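Local coordinates for bacterial Pleckstrin homology domain-containing protein (Shewanella loihica PV-4, PDB 3DCX) that is of unknown function but folds as a bacterial pleckstrin-homology domain and assembles with further copies of itself, at residues N3-L9 and L26-V32; V32-M36 and I47-T53; N41-I47 and S58-Y64. All coordinates share one frame; numbering follows the deposited sequence.

How the interactions relate
All three contacts belong to one antiparallel sheet of the PH-type fold, in which strands 5-6, 26-32, 35-40, 43-50 and 56-63 follow one another in chain order. Interaction 1 pairs its first two strands, interaction 2 the third and fourth, interaction 3 the fourth and fifth. Interactions 1 and 2 share Val32 and have centres about 14 Å apart; they meet where Met36 CG packs 3.5 Å from Tyr30 O. Interactions 2 and 3, with centres about 16 Å apart, share Ile47, and Asp48 O lies 2.9 Å from Ser58 N, probably hydrogen-bonded. Only interaction 3 reaches the second subunit, while Val32 lies near a bound methylpentanediol, probably from the crystallisation liquor.

Interaction 1: residues N3-L9 and L26-V32; sequences NAAEVNL and LALAYRV
Val7 lays its CG2 branch against the side chain of Arg31, 3.8 Å from Arg31 CB, the two crossing at about a right angle. With chi1 at 178°, CG1 stands opposite the backbone N, which leaves CG2 on the N side, beside the neighbouring strand. This is the antiparallel edge of the PH-domain sheet, where the short outer strand 5-6 joins strand 26-32. Ala5 and Arg31 form a hydrogen-bonded pair, with Arg31 N donating to Ala5 O at 2.7 Å and Ala5 N returning a bond to Arg31 O; Val7 N extends the pairing to Ala29 O. Glu6 and Tyr30 make the adjoining non-hydrogen-bonded pair: the aliphatic CG of Glu6 lies 4.1 Å from Tyr30 CE1, while Tyr30 OH bonds to Asp104 N just before helix 105-116. Small residues suit the close spacing, as Ala29 CB receives both Val7 CB at 4.1 Å and Leu9 CD2 at 3.8 Å. Next to the Val7 N bond a water bridges the strands, accepting from Ala29 N and able to donate to Val7 O; Asn8 then N-caps helix 9-16. Leu9 brings its other methyl, CD1, to 3.4 Å from Ala27 O.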
loop_
_atom_site.group_PDB
_atom_site.type_symbol
_atom_site.label_atom_id
_atom_site.label_comp_id
_atom_site.label_asym_id
_atom_site.label_seq_id
_atom_site.Cartn_x
_atom_site.Cartn_y
_atom_site.Cartn_z
ATOM N N ASN A 3 32.186 -3.541 16.155
ATOM C CA ASN A 3 31.490 -2.656 17.111
ATOM C C ASN A 3 30.814 -1.444 16.438
ATOM O O ASN A 3 31.344 -0.871 15.487
ATOM C CB ASN A 3 32.453 -2.153 18.199
ATOM C CG ASN A 3 33.012 -3.284 19.079
ATOM O OD1 ASN A 3 32.305 -4.227 19.435
ATOM N ND2 ASN A 3 34.281 -3.172 19.444
ATOM N N ALA A 4 29.640 -1.068 16.943
ATOM C CA ALA A 4 28.961 0.164 16.525
ATOM C C ALA A 4 29.289 1.256 17.546
ATOM O O ALA A 4 29.332 0.995 18.759
ATOM C CB ALA A 4 27.448 -0.050 16.420
ATOM N N ALA A 5 29.546 2.461 17.044
ATOM C CA ALA A 5 29.831 3.630 17.867
ATOM C C ALA A 5 28.632 4.581 17.821
ATOM O O ALA A 5 28.083 4.839 16.746
ATOM C CB ALA A 5 31.068 4.330 17.347
ATOM N N GLU A 6 28.225 5.085 18.978
ATOM C CA GLU A 6 27.156 6.083 19.051
ATOM C C GLU A 6 27.648 7.433 18.506
ATOM O O GLU A 6 28.781 7.827 18.754
ATOM C CB GLU A 6 26.660 6.224 20.492
ATOM C CG GLU A 6 25.182 6.591 20.608
ATOM C CD GLU A 6 24.677 6.620 22.061
ATOM O OE1 GLU A 6 25.113 5.762 22.872
ATOM O OE2 GLU A 6 23.849 7.512 22.391
ATOM N N VAL A 7 26.794 8.120 17.752
ATOM C CA VAL A 7 27.141 9.398 17.124
ATOM C C VAL A 7 26.502 10.558 17.878
ATOM O O VAL A 7 25.347 10.485 18.286
ATOM C CB VAL A 7 26.697 9.437 15.652
ATOM C CG1 VAL A 7 27.016 10.787 15.029
ATOM C CG2 VAL A 7 27.368 8.316 14.863
ATOM N N ASN A 8 27.262 11.626 18.077
ATOM C CA ASN A 8 26.749 12.800 18.738
ATOM C C ASN A 8 25.616 13.428 17.938
ATOM O O ASN A 8 25.833 13.850 16.801
ATOM C CB ASN A 8 27.859 13.830 18.917
ATOM C CG ASN A 8 27.376 15.081 19.610
ATOM O OD1 ASN A 8 26.740 15.914 19.003
ATOM N ND2 ASN A 8 27.683 15.208 20.897
ATOM N N LEU A 9 24.439 13.520 18.546
ATOM C CA LEU A 9 23.233 13.943 17.848
ATOM C C LEU A 9 23.152 15.451 17.650
ATOM O O LEU A 9 22.432 15.897 16.783
ATOM C CB LEU A 9 21.984 13.465 18.593
ATOM C CG LEU A 9 21.723 11.959 18.696
ATOM C CD1 LEU A 9 20.356 11.718 19.349
ATOM C CD2 LEU A 9 21.823 11.273 17.326
ATOM N N LEU A 26 16.230 14.043 15.644
ATOM C CA LEU A 26 17.048 12.843 15.738
ATOM C C LEU A 26 16.833 12.151 17.073
ATOM O O LEU A 26 16.734 12.806 18.105
ATOM C CB LEU A 26 18.520 13.202 15.554
ATOM C CG LEU A 26 18.876 13.847 14.213
ATOM C CD1 LEU A 26 20.360 13.992 14.196
ATOM C CD2 LEU A 26 18.422 13.050 13.016
ATOM N N ALA A 27 16.715 10.831 17.057
ATOM C CA ALA A 27 16.509 10.077 18.304
ATOM C C ALA A 27 17.766 9.310 18.698
ATOM O O ALA A 27 18.114 9.196 19.880
ATOM C CB ALA A 27 15.275 9.103 18.193
ATOM N N LEU A 28 18.447 8.779 17.698
ATOM C CA LEU A 28 19.507 7.829 17.936
ATOM C C LEU A 28 20.309 7.636 16.662
ATOM O O LEU A 28 19.742 7.566 15.569
ATOM C CB LEU A 28 18.868 6.514 18.351
ATOM C CG LEU A 28 19.675 5.388 18.962
ATOM C CD1 LEU A 28 20.531 5.852 20.171
ATOM C CD2 LEU A 28 18.665 4.322 19.354
ATOM N N ALA A 29 21.626 7.517 16.794
ATOM C CA ALA A 29 22.433 7.236 15.648
ATOM C C ALA A 29 23.685 6.443 15.951
ATOM O O ALA A 29 24.376 6.702 16.924
ATOM C CB ALA A 29 22.789 8.529 14.906
ATOM N N TYR A 30 23.974 5.490 15.062
ATOM C CA TYR A 30 25.148 4.647 15.199
ATOM C C TYR A 30 26.015 4.715 13.939
ATOM O O TYR A 30 25.522 4.779 12.814
ATOM C CB TYR A 30 24.746 3.200 15.484
ATOM C CG TYR A 30 24.025 3.016 16.794
ATOM C CD1 TYR A 30 24.727 3.022 17.999
ATOM C CD2 TYR A 30 22.641 2.854 16.844
ATOM C CE1 TYR A 30 24.065 2.869 19.229
ATOM C CE2 TYR A 30 21.972 2.682 18.083
ATOM C CZ TYR A 30 22.690 2.701 19.254
ATOM O OH TYR A 30 22.055 2.551 20.478
ATOM N N ARG A 31 27.321 4.681 14.146
ATOM C CA ARG A 31 28.261 4.511 13.059
ATOM C C ARG A 31 28.907 3.115 13.064
ATOM O O ARG A 31 29.258 2.551 14.102
ATOM C CB ARG A 31 29.333 5.588 13.129
ATOM C CG ARG A 31 30.130 5.726 11.836
ATOM C CD ARG A 31 31.488 6.335 12.083
ATOM N NE ARG A 31 31.482 7.787 12.053
ATOM C CZ ARG A 31 31.331 8.569 13.115
ATOM N NH1 ARG A 31 31.150 8.050 14.329
ATOM N NH2 ARG A 31 31.356 9.883 12.950
ATOM N N VAL A 32 29.050 2.546 11.887
ATOM C CA VAL A 32 29.853 1.341 11.728
ATOM C C VAL A 32 30.875 1.680 10.648
ATOM O O VAL A 32 30.537 1.761 9.467
ATOM C CB VAL A 32 29.001 0.080 11.384
ATOM C CG1 VAL A 32 29.914 -1.130 11.129
ATOM C CG2 VAL A 32 28.049 -0.230 12.520
HETATM O O HOH W 1 23.082 8.716 19.202
#

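Interaction 2: residues V32-M36 and I47-T53; sequences VIRDM and IDKQGVT
Arg34 reaches along strand 43-50 and grips a single carbonyl oxygen end-on: NH1 and NH2 each donate to Gly51 O at 2.9 Å. Neither bond is straight, with N-H...O angles of 141° and 137°, as expected when two donors of one guanidinium converge on one atom. NH2 adds a weak bond to Lys49 O. The chain leaves its backbone with CG beside the N and bends at chi3, which carries NE past Lys49 CB and turns the guanidinium edge to the carbonyls. NE donates to a water, which in turn donates to Asp35 OD1 and Lys49 O, tying the three residues together. Gly51 suits its place because its backbone angles would press a CB against the preceding carbonyl. Were Arg34 an alanine, Gly51 O would probably lose both its donors and the segment beyond strand 43-50 would be freer to move.

The contact belongs to the beta hairpin of strands 35-40 and 43-50, at the end away from its connecting turn, where a type II' turn from Val32 to Asp35 leads in from strand 26-32. Met36, present as selenomethionine, and Ile47 form an antiparallel hydrogen-bonded pair, each N donating to the other's O, and Met36 CB packs 4.1 Å from Ile47 CB. Past this pair a side chain takes over from the backbone: Lys49 N donates to Asp35 OD1 at 2.9 Å, almost straight at 173° but from above the carboxylate plane. A short acidic side chain fits here, since OD1 accepts from both Lys49 N and the water. A second water donates to Met36 O.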
loop_
_atom_site.group_PDB
_atom_site.type_symbol
_atom_site.label_atom_id
_atom_site.label_comp_id
_atom_site.label_asym_id
_atom_site.label_seq_id
_atom_site.Cartn_x
_atom_site.Cartn_y
_atom_site.Cartn_z
ATOM N N VAL A 32 29.050 2.546 11.887
ATOM C CA VAL A 32 29.853 1.341 11.728
ATOM C C VAL A 32 30.875 1.680 10.648
ATOM O O VAL A 32 30.537 1.761 9.467
ATOM C CB VAL A 32 29.001 0.080 11.384
ATOM C CG1 VAL A 32 29.914 -1.130 11.129
ATOM C CG2 VAL A 32 28.049 -0.230 12.520
ATOM N N ILE A 33 32.110 1.935 11.082
ATOM C CA ILE A 33 33.204 2.384 10.206
ATOM C C ILE A 33 32.826 3.716 9.527
ATOM O O ILE A 33 32.833 4.753 10.179
ATOM C CB ILE A 33 33.677 1.283 9.201
ATOM C CG1 ILE A 33 34.018 -0.025 9.936
ATOM C CG2 ILE A 33 34.931 1.750 8.468
ATOM C CD1 ILE A 33 33.958 -1.283 9.051
ATOM N N ARG A 34 32.482 3.711 8.243
ATOM C CA ARG A 34 32.072 4.950 7.558
ATOM C C ARG A 34 30.548 5.108 7.412
ATOM O O ARG A 34 30.062 6.189 7.086
ATOM C CB ARG A 34 32.646 5.000 6.151
ATOM C CG ARG A 34 34.114 4.821 6.048
ATOM C CD ARG A 34 34.564 5.065 4.605
ATOM N NE ARG A 34 33.935 4.161 3.625
ATOM C CZ ARG A 34 34.518 3.788 2.482
ATOM N NH1 ARG A 34 35.721 4.252 2.158
ATOM N NH2 ARG A 34 33.902 2.961 1.652
ATOM N N ASP A 35 29.815 4.027 7.610
ATOM C CA ASP A 35 28.381 3.993 7.389
ATOM C C ASP A 35 27.651 4.387 8.670
ATOM O O ASP A 35 28.186 4.255 9.766
ATOM C CB ASP A 35 27.959 2.592 6.938
ATOM C CG ASP A 35 28.594 2.177 5.615
ATOM O OD1 ASP A 35 29.062 3.066 4.861
ATOM O OD2 ASP A 35 28.631 0.956 5.322
HETATM N N MSE A 36 26.435 4.893 8.513
HETATM C CA MSE A 36 25.616 5.330 9.620
HETATM C C MSE A 36 24.190 4.854 9.497
HETATM O O MSE A 36 23.634 4.740 8.400
HETATM C CB MSE A 36 25.609 6.841 9.707
HETATM C CG MSE A 36 26.476 7.388 10.763
HETATM SE SE MSE A 36 26.148 9.277 10.916
HETATM C CE MSE A 36 27.931 9.746 10.883
ATOM N N ILE A 47 22.960 5.730 5.754
ATOM C CA ILE A 47 24.042 6.394 5.021
ATOM C C ILE A 47 25.159 5.404 4.715
ATOM O O ILE A 47 25.900 4.996 5.618
ATOM C CB ILE A 47 24.611 7.565 5.831
ATOM C CG1 ILE A 47 23.488 8.557 6.184
ATOM C CG2 ILE A 47 25.761 8.238 5.044
ATOM C CD1 ILE A 47 23.912 9.745 7.034
ATOM N N ASP A 48 25.262 5.000 3.453
ATOM C CA ASP A 48 26.246 4.030 3.052
ATOM C C ASP A 48 27.258 4.727 2.133
ATOM O O ASP A 48 26.882 5.436 1.195
ATOM C CB ASP A 48 25.562 2.824 2.380
ATOM C CG ASP A 48 24.493 2.138 3.286
ATOM O OD1 ASP A 48 24.631 2.112 4.533
ATOM O OD2 ASP A 48 23.492 1.619 2.731
ATOM N N LYS A 49 28.535 4.531 2.421
ATOM C CA LYS A 49 29.609 5.080 1.593
ATOM C C LYS A 49 30.375 3.927 0.930
ATOM O O LYS A 49 30.610 2.877 1.542
ATOM C CB LYS A 49 30.537 5.968 2.417
ATOM C CG LYS A 49 29.810 7.073 3.207
ATOM C CD LYS A 49 30.806 7.992 3.881
ATOM C CE LYS A 49 30.228 9.356 4.175
ATOM N NZ LYS A 49 31.322 10.276 4.502
ATOM N N GLN A 50 30.738 4.126 -0.325
ATOM C CA GLN A 50 31.490 3.137 -1.073
ATOM C C GLN A 50 32.704 3.764 -1.740
ATOM O O GLN A 50 32.754 4.975 -1.935
ATOM C CB GLN A 50 30.584 2.499 -2.128
ATOM C CG GLN A 50 29.544 1.547 -1.544
ATOM C CD GLN A 50 28.572 1.074 -2.590
ATOM O OE1 GLN A 50 27.853 1.881 -3.202
ATOM N NE2 GLN A 50 28.535 -0.245 -2.811
ATOM N N GLY A 51 33.655 2.912 -2.093
ATOM C CA GLY A 51 34.863 3.303 -2.811
ATOM C C GLY A 51 35.965 3.473 -1.799
ATOM O O GLY A 51 35.690 3.542 -0.616
ATOM N N VAL A 52 37.207 3.545 -2.251
ATOM C CA VAL A 52 38.344 3.763 -1.365
ATOM C C VAL A 52 38.203 5.081 -0.594
ATOM O O VAL A 52 38.444 5.116 0.614
ATOM C CB VAL A 52 39.683 3.722 -2.147
ATOM C CG1 VAL A 52 40.899 4.031 -1.234
ATOM C CG2 VAL A 52 39.835 2.380 -2.793
ATOM N N THR A 53 37.774 6.143 -1.284
ATOM C CA THR A 53 37.727 7.479 -0.699
ATOM C C THR A 53 36.365 7.763 -0.085
ATOM O O THR A 53 36.177 8.790 0.543
ATOM C CB THR A 53 38.096 8.588 -1.745
ATOM O OG1 THR A 53 37.092 8.643 -2.781
ATOM C CG2 THR A 53 39.515 8.337 -2.335
HETATM O O HOH W 2 31.703 1.846 4.063
HETATM O O HOH W 3 23.853 2.195 6.966
#

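Interaction 3: residues N41-I47 and S58-Y64; sequences NKRLILI and SYHSVPY
Arg43 runs along Ser61 on the next strand. Its CB sits 3.4 Å from Val62 O. Chi1 at 56° puts CG between the backbone N and carbonyl carbon, and from there the chain extends to NE. On the way CD passes 3.5 Å from Ser61 OG. NH1 donates to that hydroxyl at 2.8 Å, close to the guanidinium plane, while Ile45 CD1 lies over one guanidinium face, toward its rim. NH2 makes a salt bridge with Glu24 and a hydrogen bond to Ile19 O, which probably balances the charge of this buried arginine. The small hydroxyl of Ser61 leaves room for the long side chain.

These residues lie in the antiparallel beta hairpin of strands 43-50 and 56-63, where Leu44 with Val62 and Leu46 with His60 are hydrogen-bonded pairs. Farther along, Ile47 CG1 rests over the Tyr59 ring face in a CH-pi contact, 4.1 Å from its centroid. At the other end Tyr64 CE1 meets Leu44 CD2 at 3.6 Å.

Leu44 packs onto Phe37 and Phe39 of strand 35-40 and Leu86 of strand 82-88, and Tyr64 onto Phe115 of helix 105-116, while residues Ser58 to Ser61 pair with a strand of the second subunit, carrying the sheet across the interface.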
loop_
_atom_site.group_PDB
_atom_site.type_symbol
_atom_site.label_atom_id
_atom_site.label_comp_id
_atom_site.label_asym_id
_atom_site.label_seq_id
_atom_site.Cartn_x
_atom_site.Cartn_y
_atom_site.Cartn_z
ATOM N N ASN A 41 12.586 10.835 14.382
ATOM C CA ASN A 41 11.198 10.578 14.773
ATOM C C ASN A 41 10.241 10.256 13.593
ATOM O O ASN A 41 9.071 9.986 13.816
ATOM C CB ASN A 41 10.636 11.703 15.650
ATOM C CG ASN A 41 10.587 13.022 14.966
ATOM O OD1 ASN A 41 11.240 13.260 13.947
ATOM N ND2 ASN A 41 9.811 13.918 15.535
ATOM N N LYS A 42 10.747 10.286 12.363
ATOM C CA LYS A 42 9.954 10.081 11.137
ATOM C C LYS A 42 10.451 8.942 10.239
ATOM O O LYS A 42 9.700 8.409 9.423
ATOM C CB LYS A 42 10.001 11.342 10.302
ATOM C CG LYS A 42 9.591 12.605 11.001
ATOM C CD LYS A 42 8.117 12.732 11.111
ATOM C CE LYS A 42 7.737 14.135 11.541
ATOM N NZ LYS A 42 6.550 14.072 12.400
ATOM N N ARG A 43 11.727 8.615 10.339
ATOM C CA ARG A 43 12.330 7.650 9.418
ATOM C C ARG A 43 13.642 7.122 9.940
ATOM O O ARG A 43 14.247 7.692 10.834
ATOM C CB ARG A 43 12.600 8.320 8.049
ATOM C CG ARG A 43 13.475 9.565 8.167
ATOM C CD ARG A 43 14.009 10.130 6.839
ATOM N NE ARG A 43 14.268 11.569 7.025
ATOM C CZ ARG A 43 14.661 12.415 6.081
ATOM N NH1 ARG A 43 14.919 12.006 4.837
ATOM N NH2 ARG A 43 14.810 13.701 6.382
ATOM N N LEU A 44 14.116 6.054 9.316
ATOM C CA LEU A 44 15.518 5.713 9.382
ATOM C C LEU A 44 16.189 6.366 8.184
ATOM O O LEU A 44 15.606 6.412 7.089
ATOM C CB LEU A 44 15.727 4.218 9.311
ATOM C CG LEU A 44 14.819 3.343 10.171
ATOM C CD1 LEU A 44 15.056 1.885 9.781
ATOM C CD2 LEU A 44 15.042 3.564 11.655
ATOM N N ILE A 45 17.398 6.878 8.402
ATOM C CA ILE A 45 18.297 7.292 7.340
ATOM C C ILE A 45 19.495 6.335 7.351
ATOM O O ILE A 45 20.204 6.184 8.367
ATOM C CB ILE A 45 18.729 8.765 7.468
ATOM C CG1 ILE A 45 17.505 9.667 7.605
ATOM C CG2 ILE A 45 19.556 9.218 6.203
ATOM C CD1 ILE A 45 17.838 11.133 8.003
ATOM N N LEU A 46 19.694 5.638 6.238
ATOM C CA LEU A 46 20.803 4.727 6.123
ATOM C C LEU A 46 21.811 5.381 5.193
ATOM O O LEU A 46 21.530 5.609 4.017
ATOM C CB LEU A 46 20.358 3.353 5.605
ATOM C CG LEU A 46 19.080 2.707 6.158
ATOM C CD1 LEU A 46 19.108 1.232 5.836
ATOM C CD2 LEU A 46 18.910 2.924 7.645
ATOM N N ILE A 47 22.960 5.730 5.754
ATOM C CA ILE A 47 24.042 6.394 5.021
ATOM C C ILE A 47 25.159 5.404 4.715
ATOM O O ILE A 47 25.900 4.996 5.618
ATOM C CB ILE A 47 24.611 7.565 5.831
ATOM C CG1 ILE A 47 23.488 8.557 6.184
ATOM C CG2 ILE A 47 25.761 8.238 5.044
ATOM C CD1 ILE A 47 23.912 9.745 7.034
ATOM N N SER A 58 25.186 7.093 -0.498
ATOM C CA SER A 58 23.745 7.094 -0.573
ATOM C C SER A 58 23.087 7.410 0.760
ATOM O O SER A 58 23.544 7.007 1.818
ATOM C CB SER A 58 23.204 5.785 -1.127
ATOM O OG SER A 58 23.733 4.702 -0.426
ATOM N N TYR A 59 22.001 8.153 0.689
ATOM C CA TYR A 59 21.136 8.374 1.839
ATOM C C TYR A 59 19.794 7.728 1.501
ATOM O O TYR A 59 19.062 8.225 0.642
ATOM C CB TYR A 59 20.924 9.874 2.095
ATOM C CG TYR A 59 22.079 10.667 2.688
ATOM C CD1 TYR A 59 23.413 10.314 2.511
ATOM C CD2 TYR A 59 21.816 11.809 3.415
ATOM C CE1 TYR A 59 24.443 11.088 3.068
ATOM C CE2 TYR A 59 22.805 12.567 3.968
ATOM C CZ TYR A 59 24.113 12.231 3.786
ATOM O OH TYR A 59 25.060 13.054 4.369
ATOM N N HIS A 60 19.514 6.607 2.153
ATOM C CA HIS A 60 18.275 5.885 1.982
ATOM C C HIS A 60 17.370 6.208 3.172
ATOM O O HIS A 60 17.678 5.858 4.320
ATOM C CB HIS A 60 18.571 4.391 1.879
ATOM C CG HIS A 60 17.380 3.563 1.527
ATOM N ND1 HIS A 60 17.363 2.197 1.680
ATOM C CD2 HIS A 60 16.144 3.911 1.106
ATOM C CE1 HIS A 60 16.174 1.734 1.325
ATOM N NE2 HIS A 60 15.415 2.756 0.975
ATOM N N SER A 61 16.257 6.878 2.896
ATOM C CA SER A 61 15.226 7.153 3.916
ATOM C C SER A 61 14.157 6.071 3.954
ATOM O O SER A 61 13.506 5.770 2.927
ATOM C CB SER A 61 14.563 8.504 3.669
ATOM O OG SER A 61 15.515 9.555 3.727
ATOM N N VAL A 62 13.982 5.483 5.138
ATOM C CA VAL A 62 12.922 4.522 5.372
ATOM C C VAL A 62 11.960 5.079 6.410
ATOM O O VAL A 62 12.249 4.990 7.611
ATOM C CB VAL A 62 13.442 3.160 5.810
ATOM C CG1 VAL A 62 12.271 2.145 5.751
ATOM C CG2 VAL A 62 14.584 2.732 4.912
ATOM N N PRO A 63 10.845 5.679 5.958
ATOM C CA PRO A 63 9.852 6.129 6.923
ATOM C C PRO A 63 9.353 4.932 7.707
ATOM O O PRO A 63 9.280 3.817 7.176
ATOM C CB PRO A 63 8.746 6.747 6.054
ATOM C CG PRO A 63 9.410 7.043 4.741
ATOM C CD PRO A 63 10.434 5.976 4.575
ATOM N N TYR A 64 9.023 5.150 8.966
ATOM C CA TYR A 64 8.598 4.052 9.813
ATOM C C TYR A 64 7.339 3.418 9.265
ATOM O O TYR A 64 7.151 2.219 9.382
ATOM C CB TYR A 64 8.398 4.525 11.242
ATOM C CG TYR A 64 9.687 4.885 11.924
ATOM C CD1 TYR A 64 10.582 3.908 12.351
ATOM C CD2 TYR A 64 10.009 6.206 12.155
ATOM C CE1 TYR A 64 11.778 4.254 13.005
ATOM C CE2 TYR A 64 11.209 6.562 12.787
ATOM C CZ TYR A 64 12.088 5.591 13.210
ATOM O OH TYR A 64 13.260 5.979 13.849
HETATM O O HOH W 4 22.125 3.928 1.986
#